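Local coordinates for hypothetical protein TA0175 (Thermoplasma acidophilum, PDB 1L6R), which catalyses the magnesium-dependent dephosphorylation of 2-phosphoglycolate to glycolate and, less efficiently, releases phosphate from inorganic pyrophosphate, at residues Ile105-Asn108 with Arg109-Glu112; Asn179-Met182 with Pro183-Gln186; Ala195-Asp199 with Asn200-Val204. The protein carries 1 engineered substitution. All blocks are in the same frame, centred on the assembly; numbering follows the deposited sequence.

Contact 1 of 3, residues Ile105-Asn108 with Arg109-Glu112; sequences ILTN and RWRE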
ATOM      1  N   ILE A 105      -2.076   7.955 -26.135  1.00 12.72           N
ATOM      2  CA  ILE A 105      -0.985   7.251 -26.775  1.00 12.69           C
ATOM      3  C   ILE A 105      -1.585   6.074 -27.519  1.00 12.52           C
ATOM      4  O   ILE A 105      -2.681   5.600 -27.183  1.00 12.69           O
ATOM      5  CB  ILE A 105       0.079   6.780 -25.761  1.00 11.08           C
ATOM      6  CG1 ILE A 105      -0.531   5.823 -24.730  1.00 10.75           C
ATOM      7  CG2 ILE A 105       0.668   7.986 -25.066  1.00 12.08           C
ATOM      8  CD1 ILE A 105       0.476   5.303 -23.696  1.00 11.24           C
ATOM      9  N   LEU A 106      -0.870   5.601 -28.529  1.00 12.95           N
ATOM     10  CA  LEU A 106      -1.385   4.515 -29.344  1.00 12.34           C
ATOM     11  C   LEU A 106      -1.823   3.283 -28.566  1.00 12.01           C
ATOM     12  O   LEU A 106      -2.897   2.741 -28.841  1.00 12.32           O
ATOM     13  CB  LEU A 106      -0.361   4.118 -30.412  1.00 13.86           C
ATOM     14  CG  LEU A 106      -0.817   3.026 -31.385  1.00 15.27           C
ATOM     15  CD1 LEU A 106      -0.164   3.232 -32.740  1.00 19.11           C
ATOM     16  CD2 LEU A 106      -0.470   1.651 -30.820  1.00 17.77           C
ATOM     17  N   THR A 107      -1.036   2.840 -27.590  1.00 11.19           N
ATOM     18  CA  THR A 107      -1.412   1.625 -26.872  1.00 10.96           C
ATOM     19  C   THR A 107      -2.715   1.704 -26.093  1.00 11.27           C
ATOM     20  O   THR A 107      -3.217   0.679 -25.636  1.00 11.48           O
ATOM     21  CB  THR A 107      -0.290   1.135 -25.925  1.00 10.62           C
ATOM     22  OG1 THR A 107       0.105   2.199 -25.051  1.00 11.44           O
ATOM     23  CG2 THR A 107       0.913   0.633 -26.733  1.00 11.07           C
ATOM     24  N   ASN A 108      -3.286   2.897 -25.944  1.00 10.88           N
ATOM     25  CA  ASN A 108      -4.559   2.986 -25.238  1.00 11.40           C
ATOM     26  C   ASN A 108      -5.654   2.203 -25.957  1.00 10.74           C
ATOM     27  O   ASN A 108      -6.649   1.839 -25.339  1.00 11.94           O
ATOM     28  CB  ASN A 108      -4.991   4.441 -25.059  1.00 11.64           C
ATOM     29  CG  ASN A 108      -4.244   5.124 -23.931  1.00 12.07           C
ATOM     30  OD1 ASN A 108      -3.627   4.468 -23.088  1.00 12.08           O
ATOM     31  ND2 ASN A 108      -4.307   6.445 -23.904  1.00 12.51           N
ATOM     32  N   ARG A 109      -5.459   1.920 -27.245  1.00 11.32           N
ATOM     33  CA  ARG A 109      -6.458   1.156 -28.000  1.00 11.88           C
ATOM     34  C   ARG A 109      -6.583  -0.265 -27.439  1.00 12.84           C
ATOM     35  O   ARG A 109      -7.556  -0.979 -27.711  1.00 13.77           O
ATOM     36  CB  ARG A 109      -6.095   1.109 -29.486  1.00 12.49           C
ATOM     37  CG  ARG A 109      -4.814   0.350 -29.813  1.00 13.18           C
ATOM     38  CD  ARG A 109      -4.551   0.354 -31.319  1.00 18.23           C
ATOM     39  NE  ARG A 109      -5.591  -0.417 -31.995  1.00 20.00           N
ATOM     40  CZ  ARG A 109      -5.769  -0.497 -33.309  1.00 22.62           C
ATOM     41  NH1 ARG A 109      -4.975   0.151 -34.151  1.00 21.54           N
ATOM     42  NH2 ARG A 109      -6.765  -1.231 -33.780  1.00 24.18           N
ATOM     43  N   TRP A 110      -5.602  -0.671 -26.641  1.00 11.19           N
ATOM     44  CA  TRP A 110      -5.615  -1.993 -26.037  1.00 10.34           C
ATOM     45  C   TRP A 110      -5.763  -1.964 -24.516  1.00 10.98           C
ATOM     46  O   TRP A 110      -5.666  -3.003 -23.869  1.00 11.54           O
ATOM     47  CB  TRP A 110      -4.342  -2.754 -26.413  1.00 10.87           C
ATOM     48  CG  TRP A 110      -4.176  -2.924 -27.889  1.00 10.34           C
ATOM     49  CD1 TRP A 110      -5.095  -3.430 -28.769  1.00 11.22           C
ATOM     50  CD2 TRP A 110      -3.024  -2.575 -28.674  1.00 10.62           C
ATOM     51  NE1 TRP A 110      -4.588  -3.411 -30.045  1.00 11.25           N
ATOM     52  CE2 TRP A 110      -3.320  -2.892 -30.018  1.00 10.74           C
ATOM     53  CE3 TRP A 110      -1.769  -2.030 -28.369  1.00 11.65           C
ATOM     54  CZ2 TRP A 110      -2.412  -2.681 -31.054  1.00 12.03           C
ATOM     55  CZ3 TRP A 110      -0.860  -1.820 -29.402  1.00 12.02           C
ATOM     56  CH2 TRP A 110      -1.190  -2.148 -30.730  1.00 12.45           C
ATOM     57  N   ARG A 111      -5.980  -0.782 -23.940  1.00  9.93           N
ATOM     58  CA  ARG A 111      -6.154  -0.679 -22.486  1.00 10.72           C
ATOM     59  C   ARG A 111      -7.598  -0.898 -22.106  1.00 10.22           C
ATOM     60  O   ARG A 111      -8.508  -0.597 -22.888  1.00 11.95           O
ATOM     61  CB  ARG A 111      -5.691   0.683 -21.946  1.00 10.23           C
ATOM     62  CG  ARG A 111      -4.184   0.745 -21.738  1.00 10.89           C
ATOM     63  CD  ARG A 111      -3.714   1.931 -20.904  1.00 10.11           C
ATOM     64  NE  ARG A 111      -2.300   1.706 -20.597  1.00 11.37           N
ATOM     65  CZ  ARG A 111      -1.300   1.906 -21.449  1.00  9.50           C
ATOM     66  NH1 ARG A 111      -1.524   2.387 -22.673  1.00 10.01           N
ATOM     67  NH2 ARG A 111      -0.076   1.513 -21.118  1.00 10.88           N
ATOM     68  N   GLU A 112      -7.807  -1.411 -20.898  1.00 10.16           N
ATOM     69  CA  GLU A 112      -9.157  -1.690 -20.422  1.00 11.01           C
ATOM     70  C   GLU A 112      -9.399  -1.269 -18.990  1.00 11.67           C
ATOM     71  O   GLU A 112     -10.545  -1.160 -18.563  1.00 13.32           O
ATOM     72  CB  GLU A 112      -9.441  -3.192 -20.502  1.00 12.32           C
ATOM     73  CG  GLU A 112      -9.302  -3.789 -21.898  1.00 15.28           C
ATOM     74  CD  GLU A 112      -9.569  -5.288 -21.945  1.00 20.18           C
ATOM     75  OE1 GLU A 112     -10.509  -5.755 -21.260  1.00 21.17           O
ATOM     76  OE2 GLU A 112      -8.844  -5.997 -22.682  1.00 19.91           O
TER
HETATM   77  O   HOH W   1      -9.160   0.604 -25.092  1.00 30.73           O
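Arg111 turns its NH1 back on the preceding turn, where two oxygens grip it: Thr107 OG1 at 2.9 Å from Arg111 NH1 and Asn108 OD1 at 3.0 Å from the same nitrogen. The hydroxyl sits at the guanidinium edge near its plane, whereas the Asn108 amide stands almost perpendicular, 88° to the guanidinium. Thr107 suits its place because OG1 lies between its own backbone N and carbonyl carbon (chi1 54°), aimed at the arginine, while Asn108 ND2 is held by Gly116 O and Ser104 OG. The other terminal nitrogen of Arg111, NH2, bonds Gly46 O.

The backbone is a short 3-10 turn in the loop between helix 87-96 and strand 115-117. Arg109 N bonds Leu106 O, Trp110 N bonds Thr107 O at 2.9 Å, and Arg111 N bonds Asn108 O.

In the apolar packing, Leu106 CD2 meets Trp110 CZ3 at 3.8 Å, and Thr107 CG2 reaches the same ring atom at 4.0 Å. Arg109 CG lies over one face of the indole. Apart from these, the Ile105 methyl CD1 lies 3.7 Å from Arg111 NH1.

Two neutral oxygens at NH1 and Gly46 O at NH2 thus fix the rotation of a buried guanidinium beside a magnesium-binding residue.

Contact 2 of 3, residues Asn179-Met182 with Pro183-Gln186; sequences NNDM and PMFQ. With CA (calcium ion), chain C.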
ATOM      1  N   ASN A 179      10.469   4.195  -7.314  1.00 11.96           N
ATOM      2  CA  ASN A 179       9.303   4.554  -6.525  1.00 11.94           C
ATOM      3  C   ASN A 179       8.007   3.888  -6.949  1.00 11.08           C
ATOM      4  O   ASN A 179       7.193   3.545  -6.096  1.00 12.44           O
ATOM      5  CB  ASN A 179       9.126   6.073  -6.504  1.00 11.85           C
ATOM      6  CG  ASN A 179       7.882   6.496  -5.752  1.00 13.64           C
ATOM      7  OD1 ASN A 179       6.840   6.759  -6.357  1.00 16.71           O
ATOM      8  ND2 ASN A 179       7.972   6.538  -4.429  1.00 15.17           N
ATOM      9  N   ASN A 180       7.802   3.688  -8.249  1.00 11.86           N
ATOM     10  CA  ASN A 180       6.566   3.056  -8.681  1.00 12.25           C
ATOM     11  C   ASN A 180       6.492   1.573  -8.278  1.00 12.28           C
ATOM     12  O   ASN A 180       5.508   0.891  -8.564  1.00 14.49           O
ATOM     13  CB  ASN A 180       6.316   3.253 -10.200  1.00 13.19           C
ATOM     14  CG  ASN A 180       7.414   2.675 -11.072  1.00 12.92           C
ATOM     15  OD1 ASN A 180       8.092   1.739 -10.671  1.00 14.02           O
ATOM     16  ND2 ASN A 180       7.574   3.217 -12.281  1.00 12.50           N
ATOM     17  N   ASP A 181       7.525   1.085  -7.589  1.00 12.61           N
ATOM     18  CA  ASP A 181       7.538  -0.288  -7.087  1.00 11.55           C
ATOM     19  C   ASP A 181       7.414  -0.327  -5.574  1.00 12.06           C
ATOM     20  O   ASP A 181       7.257  -1.399  -4.992  1.00 12.90           O
ATOM     21  CB  ASP A 181       8.823  -0.999  -7.455  1.00 12.37           C
ATOM     22  CG  ASP A 181       9.083  -0.933  -8.904  1.00 12.89           C
ATOM     23  OD1 ASP A 181       8.208  -1.382  -9.672  1.00 14.92           O
ATOM     24  OD2 ASP A 181      10.153  -0.417  -9.270  1.00 12.87           O
ATOM     25  N   MET A 182       7.504   0.827  -4.926  1.00 11.86           N
ATOM     26  CA  MET A 182       7.414   0.834  -3.473  1.00 12.15           C
ATOM     27  C   MET A 182       6.141   0.159  -2.956  1.00 13.09           C
ATOM     28  O   MET A 182       6.166  -0.452  -1.895  1.00 13.91           O
ATOM     29  CB  MET A 182       7.541   2.259  -2.920  1.00 11.96           C
ATOM     30  CG  MET A 182       7.659   2.304  -1.390  1.00 12.78           C
ATOM     31  SD  MET A 182       8.997   1.290  -0.670  1.00 13.44           S
ATOM     32  CE  MET A 182      10.412   2.409  -0.863  1.00 15.81           C
ATOM     33  N   PRO A 183       5.016   0.241  -3.699  1.00 12.85           N
ATOM     34  CA  PRO A 183       3.823  -0.429  -3.167  1.00 13.55           C
ATOM     35  C   PRO A 183       4.048  -1.912  -2.885  1.00 13.52           C
ATOM     36  O   PRO A 183       3.522  -2.440  -1.899  1.00 15.38           O
ATOM     37  CB  PRO A 183       2.778  -0.188  -4.249  1.00 14.31           C
ATOM     38  CG  PRO A 183       3.129   1.191  -4.719  1.00 14.06           C
ATOM     39  CD  PRO A 183       4.657   1.115  -4.832  1.00 13.93           C
ATOM     40  N   MET A 184       4.813  -2.603  -3.728  1.00 12.81           N
ATOM     41  CA  MET A 184       5.051  -4.006  -3.432  1.00 13.60           C
ATOM     42  C   MET A 184       6.238  -4.186  -2.485  1.00 13.94           C
ATOM     43  O   MET A 184       6.269  -5.144  -1.717  1.00 14.19           O
ATOM     44  CB  MET A 184       5.211  -4.850  -4.709  1.00 14.00           C
ATOM     45  CG  MET A 184       6.398  -4.559  -5.591  1.00 13.40           C
ATOM     46  SD  MET A 184       6.329  -5.695  -7.006  1.00 12.90           S
ATOM     47  CE  MET A 184       7.810  -5.200  -7.872  1.00 12.35           C
ATOM     48  N   PHE A 185       7.196  -3.256  -2.503  1.00 14.05           N
ATOM     49  CA  PHE A 185       8.340  -3.371  -1.596  1.00 14.85           C
ATOM     50  C   PHE A 185       7.972  -3.093  -0.142  1.00 16.10           C
ATOM     51  O   PHE A 185       8.711  -3.461   0.772  1.00 19.95           O
ATOM     52  CB  PHE A 185       9.496  -2.455  -2.026  1.00 13.71           C
ATOM     53  CG  PHE A 185      10.411  -3.085  -3.038  1.00 13.24           C
ATOM     54  CD1 PHE A 185       9.960  -3.375  -4.327  1.00 12.62           C
ATOM     55  CD2 PHE A 185      11.711  -3.447  -2.687  1.00 14.36           C
ATOM     56  CE1 PHE A 185      10.781  -4.018  -5.238  1.00 12.25           C
ATOM     57  CE2 PHE A 185      12.535  -4.089  -3.593  1.00 12.13           C
ATOM     58  CZ  PHE A 185      12.075  -4.379  -4.871  1.00 12.75           C
ATOM     59  N   GLN A 186       6.834  -2.453   0.081  1.00 14.46           N
ATOM     60  CA  GLN A 186       6.424  -2.187   1.448  1.00 15.53           C
ATOM     61  C   GLN A 186       5.604  -3.341   2.039  1.00 15.27           C
ATOM     62  O   GLN A 186       5.273  -3.322   3.225  1.00 16.80           O
ATOM     63  CB  GLN A 186       5.696  -0.837   1.538  1.00 16.81           C
ATOM     64  CG  GLN A 186       4.411  -0.705   0.753  1.00 15.87           C
ATOM     65  CD  GLN A 186       3.222  -1.284   1.479  1.00 18.50           C
ATOM     66  OE1 GLN A 186       3.014  -1.007   2.664  1.00 20.30           O
ATOM     67  NE2 GLN A 186       2.421  -2.079   0.774  1.00 20.66           N
TER
HETATM   68 CA    CA C 901       9.763   0.297 -11.524  1.00 12.71          CA
HETATM   69  O   HOH W   2      10.086   1.823 -13.472  1.00 16.67           O
HETATM   70  O   HOH W   3       7.693  -0.160 -13.137  1.00 16.36           O
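Asp181 O accepts Phe185 N at 3.1 Å, in the carbonyl plane, at the start of helix 182-185, while the side chains of Asp181 and its neighbour Asn180 hold a calcium ion.

Among the metal bonds, Asn180 OD1 and Asp181 OD2 each lie 2.4 Å from the calcium, and waters, Asp11 and Asp177 complete the site. The asparagine offers a neutral oxygen and keeps its ND2 for Tyr140 O and a metal-bound water; its CG stands between backbone N and carbonyl carbon (chi1 60°), which directs the amide to the ion. Asp181 OD2 also accepts from Ser178 N, and OD1 makes a salt bridge with Lys154.

Of the other hydrogen bonds, Met184 N reaches Asp181 O only weakly, and Met182 O takes Gln186 N at 2.9 Å. Pro183 fits the first turn, where its lack of an N-H costs nothing. Gln186 folds back so that NE2 bonds Pro183 O at 2.9 Å, in the planes of both groups.

In the apolar packing, Met182 SD lies 4.0 Å from Phe185 CB, the two side chains crossing at about a right angle. Separately, Asp181 O sits at the Phe185 ring edge, 3.4 Å from Phe185 CD1.

The loop thus supplies two ligands of the calcium, which probably occupies a magnesium site lined by Asp11, Asp177 and Asp181; metal and Lys154 each hold one Asp181 oxygen, fixing the carboxylate's orientation.

Contact 3 of 3, residues Ala195-Asp199 with Asn200-Val204; sequences ANATD and NIKAV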
ATOM      1  N   ALA A 195      21.628  -2.644  -8.951  1.00 12.08           N
ATOM      2  CA  ALA A 195      22.603  -1.679  -8.473  1.00 12.12           C
ATOM      3  C   ALA A 195      22.167  -0.243  -8.740  1.00 12.45           C
ATOM      4  O   ALA A 195      22.597   0.673  -8.043  1.00 13.65           O
ATOM      5  CB  ALA A 195      23.967  -1.940  -9.120  1.00 13.72           C
ATOM      6  N   ASN A 196      21.315  -0.034  -9.742  1.00 12.38           N
ATOM      7  CA  ASN A 196      20.866   1.323 -10.038  1.00 11.75           C
ATOM      8  C   ASN A 196      19.461   1.597  -9.500  1.00 12.02           C
ATOM      9  O   ASN A 196      18.776   2.523  -9.935  1.00 13.03           O
ATOM     10  CB  ASN A 196      20.953   1.612 -11.545  1.00 11.95           C
ATOM     11  CG  ASN A 196      19.898   0.890 -12.344  1.00 10.50           C
ATOM     12  OD1 ASN A 196      19.248  -0.029 -11.850  1.00 12.55           O
ATOM     13  ND2 ASN A 196      19.726   1.301 -13.597  1.00 13.40           N
ATOM     14  N   ALA A 197      19.020   0.785  -8.543  1.00 11.80           N
ATOM     15  CA  ALA A 197      17.714   1.026  -7.934  1.00 10.78           C
ATOM     16  C   ALA A 197      17.810   2.304  -7.096  1.00 11.88           C
ATOM     17  O   ALA A 197      18.901   2.733  -6.717  1.00 13.02           O
ATOM     18  CB  ALA A 197      17.329  -0.146  -7.037  1.00 11.55           C
ATOM     19  N   THR A 198      16.668   2.914  -6.804  1.00 11.61           N
ATOM     20  CA  THR A 198      16.669   4.119  -5.981  1.00 12.04           C
ATOM     21  C   THR A 198      17.140   3.788  -4.573  1.00 12.74           C
ATOM     22  O   THR A 198      17.066   2.635  -4.127  1.00 12.08           O
ATOM     23  CB  THR A 198      15.274   4.723  -5.865  1.00 12.50           C
ATOM     24  OG1 THR A 198      14.384   3.725  -5.351  1.00 13.08           O
ATOM     25  CG2 THR A 198      14.781   5.221  -7.223  1.00 13.29           C
ATOM     26  N   ASP A 199      17.604   4.808  -3.860  1.00 12.13           N
ATOM     27  CA  ASP A 199      18.082   4.620  -2.504  1.00 12.24           C
ATOM     28  C   ASP A 199      17.022   4.039  -1.578  1.00 12.12           C
ATOM     29  O   ASP A 199      17.325   3.161  -0.782  1.00 13.15           O
ATOM     30  CB  ASP A 199      18.564   5.951  -1.909  1.00 12.40           C
ATOM     31  CG  ASP A 199      19.919   6.383  -2.442  1.00 15.65           C
ATOM     32  OD1 ASP A 199      20.605   5.584  -3.113  1.00 16.41           O
ATOM     33  OD2 ASP A 199      20.308   7.541  -2.164  1.00 18.10           O
ATOM     34  N   ASN A 200      15.785   4.524  -1.666  1.00 12.26           N
ATOM     35  CA  ASN A 200      14.748   4.028  -0.765  1.00 11.47           C
ATOM     36  C   ASN A 200      14.406   2.563  -1.021  1.00 12.04           C
ATOM     37  O   ASN A 200      14.085   1.821  -0.087  1.00 13.35           O
ATOM     38  CB  ASN A 200      13.488   4.900  -0.852  1.00 12.72           C
ATOM     39  CG  ASN A 200      13.615   6.187  -0.052  1.00 12.78           C
ATOM     40  OD1 ASN A 200      14.673   6.499   0.492  1.00 14.35           O
ATOM     41  ND2 ASN A 200      12.529   6.944   0.015  1.00 15.01           N
ATOM     42  N   ILE A 201      14.482   2.145  -2.282  1.00 12.19           N
ATOM     43  CA  ILE A 201      14.209   0.755  -2.624  1.00 12.25           C
ATOM     44  C   ILE A 201      15.363  -0.099  -2.099  1.00 11.70           C
ATOM     45  O   ILE A 201      15.140  -1.151  -1.519  1.00 11.80           O
ATOM     46  CB  ILE A 201      14.027   0.582  -4.154  1.00 10.28           C
ATOM     47  CG1 ILE A 201      12.650   1.127  -4.578  1.00 10.88           C
ATOM     48  CG2 ILE A 201      14.159  -0.893  -4.548  1.00 12.48           C
ATOM     49  CD1 ILE A 201      11.451   0.350  -4.022  1.00 12.15           C
ATOM     50  N   LYS A 202      16.598   0.356  -2.277  1.00 12.02           N
ATOM     51  CA  LYS A 202      17.730  -0.405  -1.763  1.00 11.76           C
ATOM     52  C   LYS A 202      17.649  -0.561  -0.247  1.00 12.07           C
ATOM     53  O   LYS A 202      17.917  -1.632   0.299  1.00 12.69           O
ATOM     54  CB  LYS A 202      19.050   0.296  -2.089  1.00 11.30           C
ATOM     55  CG  LYS A 202      19.448   0.244  -3.553  1.00 11.97           C
ATOM     56  CD  LYS A 202      20.817   0.881  -3.763  1.00 14.30           C
ATOM     57  CE  LYS A 202      21.262   0.756  -5.205  1.00 15.31           C
ATOM     58  NZ  LYS A 202      22.628   1.330  -5.392  1.00 19.66           N
ATOM     59  N   ALA A 203      17.273   0.515   0.435  1.00 12.12           N
ATOM     60  CA  ALA A 203      17.219   0.508   1.892  1.00 11.18           C
ATOM     61  C   ALA A 203      16.272  -0.511   2.514  1.00 13.31           C
ATOM     62  O   ALA A 203      16.456  -0.903   3.670  1.00 15.44           O
ATOM     63  CB  ALA A 203      16.904   1.917   2.403  1.00 12.00           C
ATOM     64  N   VAL A 204      15.263  -0.951   1.768  1.00 13.04           N
ATOM     65  CA  VAL A 204      14.340  -1.951   2.309  1.00 13.53           C
ATOM     66  C   VAL A 204      14.523  -3.322   1.667  1.00 14.77           C
ATOM     67  O   VAL A 204      13.803  -4.267   1.993  1.00 16.46           O
ATOM     68  CB  VAL A 204      12.859  -1.523   2.144  1.00 13.96           C
ATOM     69  CG1 VAL A 204      12.592  -0.253   2.959  1.00 17.06           C
ATOM     70  CG2 VAL A 204      12.532  -1.298   0.670  1.00 15.42           C
TER
HETATM   71  O   HOH W   4      20.794   4.018  -5.320  1.00 19.21           O
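Lys202 reaches back along the loop that leads into its own helix and sets NZ 2.7 Å from Ala195 O. The chain is fully extended beyond CG, with chi2 to chi4 all near 180°, and it can lie along the loop because CG is anti to the carbonyl carbon and beside the backbone N (chi1 -72°). Its methylenes pass close to the loop on the way: Lys202 CG is 4.1 Å from Ala197 CB, and Lys202 CE is 3.4 Å from Ala197 O. A lysine suits this position, since a long flexible chain with a donor at its end can reach from the first helical turn to a carbonyl seven residues earlier. A water bonded to Ala197 O and Asp199 OD1 also makes a weak bond to NZ. Shortening this side chain to that of an alanine is likely to leave Ala195 O without this donor and open a gap beside Ala197 where the methylenes now lie.

The motif is a helix N-cap at the start of helix 199-204, which follows strand 190-193 of the parallel part of the HAD sheet. Thr198 is the cap: with chi1 56°, OG1 lies between its backbone N and carbonyl carbon, turned toward the helix, where it accepts a weak bond from Ile201 N at 3.5 Å. The helix then continues with Lys202 N bonded to Thr198 O at 3.0 Å and Ala203 N to Asp199 O.

Ile201 CG1 lies 3.2 Å from Thr198 OG1, and Ile201 CG2 faces Ala197 CB at 4.1 Å. The small methyl of Ala197 thus meets both Ile201 and Lys202. Asn200 sends ND2 to Glu132 of the second subunit, and Val204 packs against Gly135 of the second subunit.

How the contacts relate
Contact 1 is a surface turn, its centre about 24 Å from that of contact 2 and about 31 Å from that of contact 3, on the opposite side of the chain's centre. Contacts 2 and 3 are partly buried and touch each other: Phe185 CE2 lies 3.7 Å from Ile201 CG2, and Met182 CE lies 3.9 Å from Ile201 CD1, so helices 182-185 and 199-204 pack against each other; both also meet the second subunit. The chemistry follows the place: contact 1 is a turn in a loop near a metal-binding residue, contact 2 carries side chains of the metal site itself, and contact 3 is the start of a helix, dominated by bonds to backbone atoms.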